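Local coordinates for glycosyl hydrolase family 2, TIM barrel domain protein (Faecalibacterium prausnitzii A2-165, PDB 6ED2) that probably hydrolyses beta-D-glucuronides as a gut bacterial beta-glucuronidase of glycosyl hydrolase family 2, and binds magnesium, at residues A264-V269 with L308-P313. Numbering follows the deposited sequence.
Sequences ARLWNV and LLNGSP
The irregular backbone of 264-269 runs past the tip of a beta hairpin, nearest where the CA atoms of N268 and L309 lie 7.6 Å apart, and faces the type I' turn from L309 to S312. Within that turn L309 and S312 pair in both directions, S312 N giving a hydrogen bond of 3.0 Å to L309 O, and N310 takes up a positive phi. From there the N310 amide reaches across to the loop: ND2 donates to the carbonyl O of W267 over 2.8 Å, with 151° at the hydrogen. The acceptor lies close to the N310 amide plane, whereas the donor is tilted 34° from the carbonyl plane of W267. The other end of the same amide is held too, OD1 accepting from the backbone N of T299, which fixes its rotation. Replacing N310 by an alanine would probably leave W267 O without this donor and T299 N without the side-chain acceptor. An example of a side-chain amide satisfying a backbone carbonyl across a domain boundary, the contact joins the immunoglobulin-like beta-sandwich domain of the family 2 architecture, whose loop after strand 256-262 carries W267, to the hairpin that leads into the first strand of the TIM barrel. L266 lies alongside the amide, its CD1 4.0 Å from N310 CG. With CG anti to the backbone N (chi1 173°), L309 turns its CD2 toward the loop. There CD2 meets CG2 of V269 at 3.5 Å and approaches the W267 ring obliquely. The indole itself is pinned by NE1 bonding to D368 O, while L373 packs against W267 and V269.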
loop_
_atom_site.group_PDB
_atom_site.type_symbol
_atom_site.label_atom_id
_atom_site.label_comp_id
_atom_site.label_asym_id
_atom_site.label_seq_id
_atom_site.Cartn_x
_atom_site.Cartn_y
_atom_site.Cartn_z
ATOM N N ALA A 264 42.083 -24.309 22.159
ATOM C CA ALA A 264 40.644 -24.129 22.078
ATOM C C ALA A 264 40.277 -23.206 20.927
ATOM O O ALA A 264 40.886 -22.148 20.744
ATOM C CB ALA A 264 40.126 -23.550 23.394
ATOM N N ARG A 265 39.282 -23.620 20.147
ATOM C CA ARG A 265 38.670 -22.758 19.139
ATOM C C ARG A 265 37.561 -21.968 19.820
ATOM O O ARG A 265 36.561 -22.537 20.277
ATOM C CB ARG A 265 38.142 -23.578 17.966
ATOM C CG ARG A 265 39.179 -24.545 17.412
ATOM C CD ARG A 265 38.736 -25.135 16.096
ATOM N NE ARG A 265 38.488 -24.095 15.102
ATOM C CZ ARG A 265 38.183 -24.339 13.830
ATOM N NH1 ARG A 265 38.087 -25.593 13.398
ATOM N NH2 ARG A 265 37.970 -23.331 12.993
ATOM N N LEU A 266 37.751 -20.661 19.905
ATOM C CA LEU A 266 36.871 -19.813 20.685
ATOM C C LEU A 266 35.612 -19.458 19.904
ATOM O O LEU A 266 35.630 -19.295 18.681
ATOM C CB LEU A 266 37.606 -18.540 21.099
ATOM C CG LEU A 266 38.834 -18.735 21.983
ATOM C CD1 LEU A 266 39.341 -17.376 22.482
ATOM C CD2 LEU A 266 38.530 -19.670 23.158
ATOM N N TRP A 267 34.515 -19.340 20.639
ATOM C CA TRP A 267 33.266 -18.822 20.111
ATOM C C TRP A 267 33.346 -17.301 20.014
ATOM O O TRP A 267 33.713 -16.630 20.981
ATOM C CB TRP A 267 32.131 -19.267 21.031
ATOM C CG TRP A 267 30.748 -18.990 20.579
ATOM C CD1 TRP A 267 29.856 -19.888 20.040
ATOM C CD2 TRP A 267 30.045 -17.748 20.700
ATOM N NE1 TRP A 267 28.647 -19.268 19.796
ATOM C CE2 TRP A 267 28.740 -17.954 20.188
ATOM C CE3 TRP A 267 30.394 -16.478 21.178
ATOM C CZ2 TRP A 267 27.793 -16.934 20.141
ATOM C CZ3 TRP A 267 29.449 -15.469 21.138
ATOM C CH2 TRP A 267 28.162 -15.701 20.626
ATOM N N ASN A 268 33.009 -16.759 18.846
ATOM C CA ASN A 268 33.148 -15.335 18.582
ATOM C C ASN A 268 31.936 -14.798 17.832
ATOM O O ASN A 268 31.199 -15.548 17.186
ATOM C CB ASN A 268 34.408 -15.055 17.773
ATOM C CG ASN A 268 35.473 -14.413 18.603
ATOM O OD1 ASN A 268 35.289 -13.293 19.117
ATOM N ND2 ASN A 268 36.590 -15.116 18.770
ATOM N N VAL A 269 31.755 -13.474 17.905
ATOM C CA VAL A 269 30.670 -12.813 17.191
ATOM C C VAL A 269 30.776 -13.127 15.707
ATOM O O VAL A 269 31.834 -12.942 15.095
ATOM C CB VAL A 269 30.713 -11.295 17.435
ATOM C CG1 VAL A 269 30.033 -10.544 16.284
ATOM C CG2 VAL A 269 30.032 -10.960 18.716
ATOM N N LEU A 308 33.645 -6.669 26.848
ATOM C CA LEU A 308 34.778 -7.459 26.374
ATOM C C LEU A 308 34.335 -8.895 26.115
ATOM O O LEU A 308 33.896 -9.596 27.039
ATOM C CB LEU A 308 35.930 -7.432 27.373
ATOM C CG LEU A 308 36.640 -6.083 27.552
ATOM C CD1 LEU A 308 37.872 -6.266 28.441
ATOM C CD2 LEU A 308 37.018 -5.467 26.208
ATOM N N LEU A 309 34.462 -9.323 24.864
ATOM C CA LEU A 309 34.206 -10.693 24.446
ATOM C C LEU A 309 35.546 -11.327 24.116
ATOM O O LEU A 309 36.233 -10.875 23.194
ATOM C CB LEU A 309 33.277 -10.735 23.227
ATOM C CG LEU A 309 33.042 -12.104 22.576
ATOM C CD1 LEU A 309 32.389 -13.061 23.542
ATOM C CD2 LEU A 309 32.171 -11.946 21.340
ATOM N N ASN A 310 35.913 -12.374 24.857
ATOM C CA ASN A 310 37.238 -12.982 24.720
ATOM C C ASN A 310 38.336 -11.926 24.833
ATOM O O ASN A 310 39.344 -11.966 24.130
ATOM C CB ASN A 310 37.355 -13.755 23.409
ATOM C CG ASN A 310 36.317 -14.857 23.301
ATOM O OD1 ASN A 310 35.901 -15.414 24.314
ATOM N ND2 ASN A 310 35.879 -15.160 22.084
ATOM N N GLY A 311 38.126 -10.956 25.720
ATOM C CA GLY A 311 39.120 -9.932 25.962
ATOM C C GLY A 311 39.194 -8.836 24.923
ATOM O O GLY A 311 40.090 -7.995 25.018
ATOM N N SER A 312 38.292 -8.812 23.935
ATOM C CA SER A 312 38.256 -7.745 22.941
ATOM C C SER A 312 36.926 -6.998 22.987
ATOM O O SER A 312 35.871 -7.620 23.145
ATOM C CB SER A 312 38.474 -8.287 21.523
ATOM O OG SER A 312 39.852 -8.351 21.224
ATOM N N PRO A 313 36.943 -5.673 22.841
ATOM C CA PRO A 313 35.699 -4.901 22.960
ATOM C C PRO A 313 34.778 -5.107 21.769
ATOM O O PRO A 313 35.227 -5.269 20.633
ATOM C CB PRO A 313 36.186 -3.449 23.047
ATOM C CG PRO A 313 37.531 -3.462 22.372
ATOM C CD PRO A 313 38.128 -4.816 22.634
#